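Local coordinates for protein Pro-metalloprotease PrtV (Vibrio cholerae, PDB 4L9D) that is a secreted metalloprotease, probably cytotoxic, represented here by its PKD1 domain, whose calcium binding regulates interdomain flexibility, at residues A[10-15]-A[62-67]; A[39-44]-A[52-57]. One frame throughout, in Å; residues are numbered along the deposited sequence. Where two conformers were deposited one is given.

Interaction 1 (A[10-15]-A[62-67])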
loop_
_atom_site.group_PDB
_atom_site.type_symbol
_atom_site.label_atom_id
_atom_site.label_comp_id
_atom_site.label_asym_id
_atom_site.label_seq_id
_atom_site.Cartn_x
_atom_site.Cartn_y
_atom_site.Cartn_z
ATOM N N ALA A 10 -2.709 9.027 3.283
ATOM C CA ALA A 10 -2.531 7.628 2.895
ATOM C C ALA A 10 -2.413 6.765 4.151
ATOM O O ALA A 10 -1.669 7.109 5.074
ATOM C CB ALA A 10 -1.265 7.454 2.053
ATOM N N ARG A 11 -3.098 5.620 4.134
ATOM C CA ARG A 11 -3.020 4.703 5.287
ATOM C C ARG A 11 -3.560 3.365 4.879
ATOM O O ARG A 11 -4.483 3.278 4.046
ATOM C CB ARG A 11 -3.839 5.297 6.470
ATOM C CG ARG A 11 -3.517 4.628 7.794
ATOM C CD ARG A 11 -4.287 5.295 8.962
ATOM N NE ARG A 11 -5.705 5.187 8.726
ATOM C CZ ARG A 11 -6.640 5.500 9.645
ATOM N NH1 ARG A 11 -6.293 5.823 10.891
ATOM N NH2 ARG A 11 -7.895 5.422 9.307
ATOM N N PHE A 12 -2.996 2.303 5.448
ATOM C CA PHE A 12 -3.458 0.947 5.135
ATOM C C PHE A 12 -3.082 0.031 6.323
ATOM O O PHE A 12 -2.256 0.389 7.149
ATOM C CB PHE A 12 -2.878 0.417 3.822
ATOM C CG PHE A 12 -1.365 0.374 3.799
ATOM C CD1 PHE A 12 -0.670 -0.625 4.412
ATOM C CD2 PHE A 12 -0.631 1.307 3.084
ATOM C CE1 PHE A 12 0.707 -0.641 4.369
ATOM C CE2 PHE A 12 0.743 1.285 3.060
ATOM C CZ PHE A 12 1.433 0.274 3.686
ATOM N N GLU A 13 -3.685 -1.149 6.296
ATOM C CA GLU A 13 -3.249 -2.225 7.192
ATOM C C GLU A 13 -3.034 -3.495 6.353
ATOM O O GLU A 13 -3.749 -3.706 5.341
ATOM C CB GLU A 13 -4.279 -2.494 8.294
ATOM C CG GLU A 13 -4.520 -1.267 9.130
ATOM C CD GLU A 13 -5.389 -1.432 10.363
ATOM O OE1 GLU A 13 -5.734 -2.580 10.716
ATOM O OE2 GLU A 13 -5.686 -0.382 11.024
ATOM N N LEU A 14 -2.104 -4.334 6.737
ATOM C CA LEU A 14 -1.725 -5.529 5.982
ATOM C C LEU A 14 -1.940 -6.783 6.829
ATOM O O LEU A 14 -1.710 -6.793 8.028
ATOM C CB LEU A 14 -0.281 -5.466 5.601
ATOM C CG LEU A 14 0.146 -4.268 4.777
ATOM C CD1 LEU A 14 1.651 -4.338 4.423
ATOM C CD2 LEU A 14 -0.689 -4.089 3.527
ATOM N N LYS A 15 -2.309 -7.850 6.133
ATOM C CA LYS A 15 -2.397 -9.179 6.704
ATOM C C LYS A 15 -1.444 -10.087 5.915
ATOM O O LYS A 15 -1.622 -10.276 4.709
ATOM C CB LYS A 15 -3.775 -9.775 6.666
ATOM C CG LYS A 15 -3.812 -11.102 7.431
ATOM C CD LYS A 15 -5.070 -11.903 7.130
ATOM C CE LYS A 15 -5.045 -12.611 5.768
ATOM N NZ LYS A 15 -4.103 -13.783 5.684
ATOM N N TYR A 62 10.465 -6.407 3.391
ATOM C CA TYR A 62 10.062 -5.574 2.252
ATOM C C TYR A 62 9.300 -4.380 2.734
ATOM O O TYR A 62 8.425 -4.481 3.623
ATOM C CB TYR A 62 9.178 -6.396 1.269
ATOM C CG TYR A 62 9.880 -7.596 0.690
ATOM C CD1 TYR A 62 10.613 -7.479 -0.488
ATOM C CD2 TYR A 62 9.822 -8.816 1.302
ATOM C CE1 TYR A 62 11.202 -8.607 -1.067
ATOM C CE2 TYR A 62 10.430 -9.937 0.741
ATOM C CZ TYR A 62 11.125 -9.821 -0.443
ATOM O OH TYR A 62 11.728 -10.905 -1.079
ATOM N N SER A 63 9.559 -3.217 2.142
ATOM C CA SER A 63 8.833 -2.013 2.417
ATOM C C SER A 63 7.629 -1.856 1.468
ATOM O O SER A 63 7.813 -1.856 0.264
ATOM C CB SER A 63 9.744 -0.826 2.289
ATOM O OG SER A 63 10.787 -0.862 3.233
ATOM N N VAL A 64 6.461 -1.767 2.060
ATOM C CA VAL A 64 5.233 -1.549 1.278
ATOM C C VAL A 64 4.862 -0.090 1.392
ATOM O O VAL A 64 4.698 0.451 2.503
ATOM C CB VAL A 64 4.100 -2.410 1.822
ATOM C CG1 VAL A 64 2.841 -2.158 1.069
ATOM C CG2 VAL A 64 4.468 -3.871 1.706
ATOM N N THR A 65 4.735 0.582 0.252
ATOM C CA THR A 65 4.445 1.983 0.163
ATOM C C THR A 65 3.144 2.199 -0.597
ATOM O O THR A 65 2.937 1.582 -1.659
ATOM C CB THR A 65 5.653 2.685 -0.546
ATOM O OG1 THR A 65 6.869 2.374 0.165
ATOM C CG2 THR A 65 5.468 4.153 -0.578
ATOM N N LEU A 66 2.297 3.070 -0.093
ATOM C CA LEU A 66 1.067 3.489 -0.769
ATOM C C LEU A 66 1.068 4.984 -0.943
ATOM O O LEU A 66 1.207 5.718 0.047
ATOM C CB LEU A 66 -0.174 3.097 0.041
ATOM C CG LEU A 66 -1.510 3.664 -0.496
ATOM C CD1 LEU A 66 -1.834 3.149 -1.901
ATOM C CD2 LEU A 66 -2.635 3.370 0.455
ATOM N N THR A 67 0.831 5.434 -2.167
ATOM C CA THR A 67 0.546 6.822 -2.466
ATOM C C THR A 67 -0.898 6.938 -2.893
ATOM O O THR A 67 -1.358 6.149 -3.739
ATOM C CB THR A 67 1.495 7.312 -3.604
ATOM O OG1 THR A 67 2.843 7.313 -3.147
ATOM C CG2 THR A 67 1.157 8.737 -4.057
#
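Phe12 leans from one strand onto Val64 and Leu66 of the other, and its ring spans much of the gap between the two backbones. At CB the side chain turns into a crowded position: CG stands between the backbone N and the carbonyl carbon (chi1 59°), which carries the ring toward 62-67. One flank of the ring then passes Leu66, with Phe12 CD2 3.6 Å from Leu66 CB, and the CE2 atom rests against the same methylene. At the tip, Phe12 CZ lies 3.5 Å from Val64 O, which sits at the ring edge near its plane. The same tip carbon also reaches the valine side chain, Phe12 CZ to Val64 CG1 being 3.8 Å.

Leu66 answers with a branch of its own. Its CG is anti to the backbone N (chi1 172°), and the methyl Leu66 CD2 comes within 3.9 Å of Phe12 CD2 while also touching Arg11 O, the two side chains sliding past each other in opposite directions. Leu14 and Val64 instead meet tip to tip, methyl on methyl, with Leu14 CD1 3.9 Å from Val64 CG2. Near the other end, Ala10 CB approaches Leu66 O at 3.6 Å.

His78 adds an edge-to-face ring contact to Phe12, and Trp39 meets the ring obliquely. Arg11 turns away, its NE hydrogen-bonded to Thr26 O.

Strands 12-15 and 62-67 keep their axes 9.5 Å apart at 145°, too far for backbone pairing and bridged mainly by apolar side chains, with a few carbonyl oxygens touched. Each belongs to a separate antiparallel sheet, and facing sheets glued by interleaved hydrophobic residues are the hallmark of the immunoglobulin-like beta-sandwich adopted by PKD domains.

Interaction 2 (A[39-44]-A[52-57])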
loop_
_atom_site.group_PDB
_atom_site.type_symbol
_atom_site.label_atom_id
_atom_site.label_comp_id
_atom_site.label_asym_id
_atom_site.label_seq_id
_atom_site.Cartn_x
_atom_site.Cartn_y
_atom_site.Cartn_z
ATOM N N TRP A 39 0.428 1.610 -5.289
ATOM C CA TRP A 39 1.073 0.716 -4.326
ATOM C C TRP A 39 2.396 0.267 -4.905
ATOM O O TRP A 39 2.538 0.013 -6.116
ATOM C CB TRP A 39 0.211 -0.574 -4.127
ATOM C CG TRP A 39 -1.036 -0.405 -3.377
ATOM C CD1 TRP A 39 -2.266 -0.036 -3.891
ATOM C CD2 TRP A 39 -1.222 -0.598 -1.979
ATOM N NE1 TRP A 39 -3.208 -0.014 -2.892
ATOM C CE2 TRP A 39 -2.595 -0.358 -1.701
ATOM C CE3 TRP A 39 -0.393 -0.969 -0.933
ATOM C CZ2 TRP A 39 -3.140 -0.549 -0.416
ATOM C CZ3 TRP A 39 -0.926 -1.107 0.322
ATOM C CH2 TRP A 39 -2.280 -0.899 0.590
ATOM N N ASP A 40 3.349 0.095 -3.999
ATOM C CA ASP A 40 4.737 -0.219 -4.340
ATOM C C ASP A 40 5.168 -1.230 -3.294
ATOM O O ASP A 40 5.283 -0.913 -2.109
ATOM C CB ASP A 40 5.481 1.100 -4.327
ATOM C CG ASP A 40 6.973 1.063 -4.275
ATOM O OD1 ASP A 40 7.588 -0.021 -4.139
ATOM O OD2 ASP A 40 7.580 2.185 -4.351
ATOM N N PHE A 41 5.360 -2.498 -3.693
ATOM C CA PHE A 41 5.495 -3.561 -2.745
ATOM C C PHE A 41 6.914 -3.794 -2.233
ATOM O O PHE A 41 7.163 -4.711 -1.457
ATOM C CB PHE A 41 4.895 -4.853 -3.333
ATOM C CG PHE A 41 3.429 -4.699 -3.788
ATOM C CD1 PHE A 41 2.504 -4.046 -3.042
ATOM C CD2 PHE A 41 3.049 -5.281 -4.982
ATOM C CE1 PHE A 41 1.183 -3.966 -3.460
ATOM C CE2 PHE A 41 1.722 -5.165 -5.434
ATOM C CZ PHE A 41 0.805 -4.538 -4.635
ATOM N N GLY A 42 7.854 -2.961 -2.660
ATOM C CA GLY A 42 9.223 -3.052 -2.128
ATOM C C GLY A 42 10.030 -4.155 -2.764
ATOM O O GLY A 42 11.037 -4.580 -2.202
ATOM N N ASN A 43 9.615 -4.619 -3.947
ATOM C CA ASN A 43 10.228 -5.743 -4.648
ATOM C C ASN A 43 10.262 -5.517 -6.167
ATOM O O ASN A 43 10.535 -6.488 -6.891
ATOM C CB ASN A 43 9.476 -7.032 -4.334
ATOM C CG ASN A 43 8.090 -7.027 -4.915
ATOM O OD1 ASN A 43 7.521 -5.953 -5.205
ATOM N ND2 ASN A 43 7.496 -8.210 -5.069
ATOM N N GLY A 44 9.944 -4.323 -6.597
ATOM C CA GLY A 44 9.861 -4.002 -8.029
ATOM C C GLY A 44 8.453 -4.040 -8.603
ATOM O O GLY A 44 8.204 -3.602 -9.711
ATOM N N PRO A 52 -5.057 -4.224 -3.141
ATOM C CA PRO A 52 -4.571 -5.416 -3.833
ATOM C C PRO A 52 -4.153 -6.537 -2.852
ATOM O O PRO A 52 -3.924 -6.314 -1.657
ATOM C CB PRO A 52 -3.411 -4.897 -4.665
ATOM C CG PRO A 52 -2.879 -3.749 -3.848
ATOM C CD PRO A 52 -4.084 -3.127 -3.206
ATOM N N THR A 53 -3.965 -7.702 -3.446
ATOM C CA THR A 53 -3.312 -8.855 -2.838
ATOM C C THR A 53 -2.038 -9.149 -3.685
ATOM O O THR A 53 -2.082 -8.992 -4.905
ATOM C CB THR A 53 -4.272 -10.066 -2.804
ATOM O OG1 THR A 53 -5.491 -9.703 -2.173
ATOM C CG2 THR A 53 -3.584 -11.213 -2.075
ATOM N N TRP A 54 -0.961 -9.539 -3.052
ATOM C CA TRP A 54 0.284 -9.750 -3.755
ATOM C C TRP A 54 1.114 -10.792 -3.006
ATOM O O TRP A 54 0.738 -11.244 -1.930
ATOM C CB TRP A 54 1.075 -8.440 -3.916
ATOM C CG TRP A 54 1.547 -7.829 -2.657
ATOM C CD1 TRP A 54 2.838 -7.890 -2.136
ATOM C CD2 TRP A 54 0.833 -6.891 -1.807
ATOM N NE1 TRP A 54 2.921 -7.098 -1.018
ATOM C CE2 TRP A 54 1.740 -6.440 -0.824
ATOM C CE3 TRP A 54 -0.464 -6.359 -1.839
ATOM C CZ2 TRP A 54 1.379 -5.481 0.119
ATOM C CZ3 TRP A 54 -0.793 -5.415 -0.921
ATOM C CH2 TRP A 54 0.114 -4.966 0.034
ATOM N N SER A 55 2.271 -11.169 -3.586
ATOM C CA SER A 55 3.159 -12.113 -2.922
ATOM C C SER A 55 4.589 -11.862 -3.351
ATOM O O SER A 55 4.903 -11.283 -4.395
ATOM C CB SER A 55 2.743 -13.544 -3.205
ATOM O OG SER A 55 2.803 -13.797 -4.653
ATOM N N TYR A 56 5.475 -12.414 -2.513
ATOM C CA TYR A 56 6.912 -12.392 -2.737
ATOM C C TYR A 56 7.421 -13.822 -3.056
ATOM O O TYR A 56 6.647 -14.784 -3.027
ATOM C CB TYR A 56 7.605 -11.837 -1.463
ATOM C CG TYR A 56 7.128 -10.458 -1.092
ATOM C CD1 TYR A 56 7.695 -9.341 -1.676
ATOM C CD2 TYR A 56 6.121 -10.278 -0.171
ATOM C CE1 TYR A 56 7.232 -8.083 -1.391
ATOM C CE2 TYR A 56 5.639 -8.997 0.116
ATOM C CZ TYR A 56 6.224 -7.907 -0.456
ATOM O OH TYR A 56 5.759 -6.655 -0.131
ATOM N N THR A 57 8.664 -13.928 -3.464
ATOM C CA THR A 57 9.317 -15.187 -3.749
ATOM C C THR A 57 10.347 -15.563 -2.676
ATOM O O THR A 57 10.432 -16.676 -2.208
ATOM C CB THR A 57 9.881 -15.148 -5.180
ATOM O OG1 THR A 57 8.807 -15.059 -6.100
ATOM C CG2 THR A 57 10.687 -16.378 -5.509
#
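Phe41 and Trp54 lie flat on each other, the phenyl ring against the five-membered part of the indole with centroids 3.6 Å apart and planes only 10° from parallel. The overlap extends beyond the pyrrole ring, because Phe41 CE1 is also 3.3 Å from Trp54 CE3. The two side chains reach this stack from different torsions: Phe41 CG is anti to its carbonyl carbon, beside the backbone N (chi1 -55°), which turns the phenyl toward 52-57, whereas Trp54 CG is set between N and C (chi1 65°), which lays the indole along the phenyl face; Trp54 CB, placed by the backbone, sits over that face too. Pro52 CG closes on the edge of the Phe41 ring, 3.8 Å from Phe41 CZ.

The proline serves a second ring. Its CD stands over one face of Trp39 in a CH-pi contact, 3.5 Å from the centroid of the five-membered ring. Trp39 and Trp54 meet obliquely, their six-membered rings 5.6 Å apart between centroids, so Trp39, Phe41 and Trp54 form one aromatic cluster. Residues 39-44 read WDFGNG, close to the WDFGDG signature of PKD domains, and here the Trp and Phe of that motif pack the end of strand 34-40 onto strand 53-55 of the other sheet.

Polar atoms at the rim of the stack are tied together through the Tyr56 hydroxyl. Tyr56 OH donates to Phe41 O at 2.7 Å, in the carbonyl plane and on a lone pair. The same hydroxyl accepts Trp54 NE1 at 3.0 Å, nearly in the indole plane, so it satisfies the carbonyl and helps to hold the indole in its rotation. Asn43, whose OD1 is taken by Gln45 N, runs obliquely to Tyr56, its ND2 3.6 Å from Tyr56 CD1.

Along the chain the order is 10-15, 39-44, 52-57, 62-67, so interaction 2 falls within interaction 1. Their centres are about 10 Å apart. Strands 34-40 and 60-70 are neighbours in the four-stranded sheet, with a probable hydrogen bond from Asp40 N to Thr65 O (2.8 Å); strands 12-17 and 53-55 are the outer members of the three-stranded sheet. Each contact therefore bridges both sheets. Trp39 CH2 lies 3.5 Å from Phe12 CB, and Phe12, Trp39 and Val64 join the contacts in a shared core, while Tyr56 stacks on Tyr62. Interaction 2 is away from the metal sites, but Ala10 of interaction 1 lies about 10 Å, side chain to side chain, from the calcium ligand Asp70.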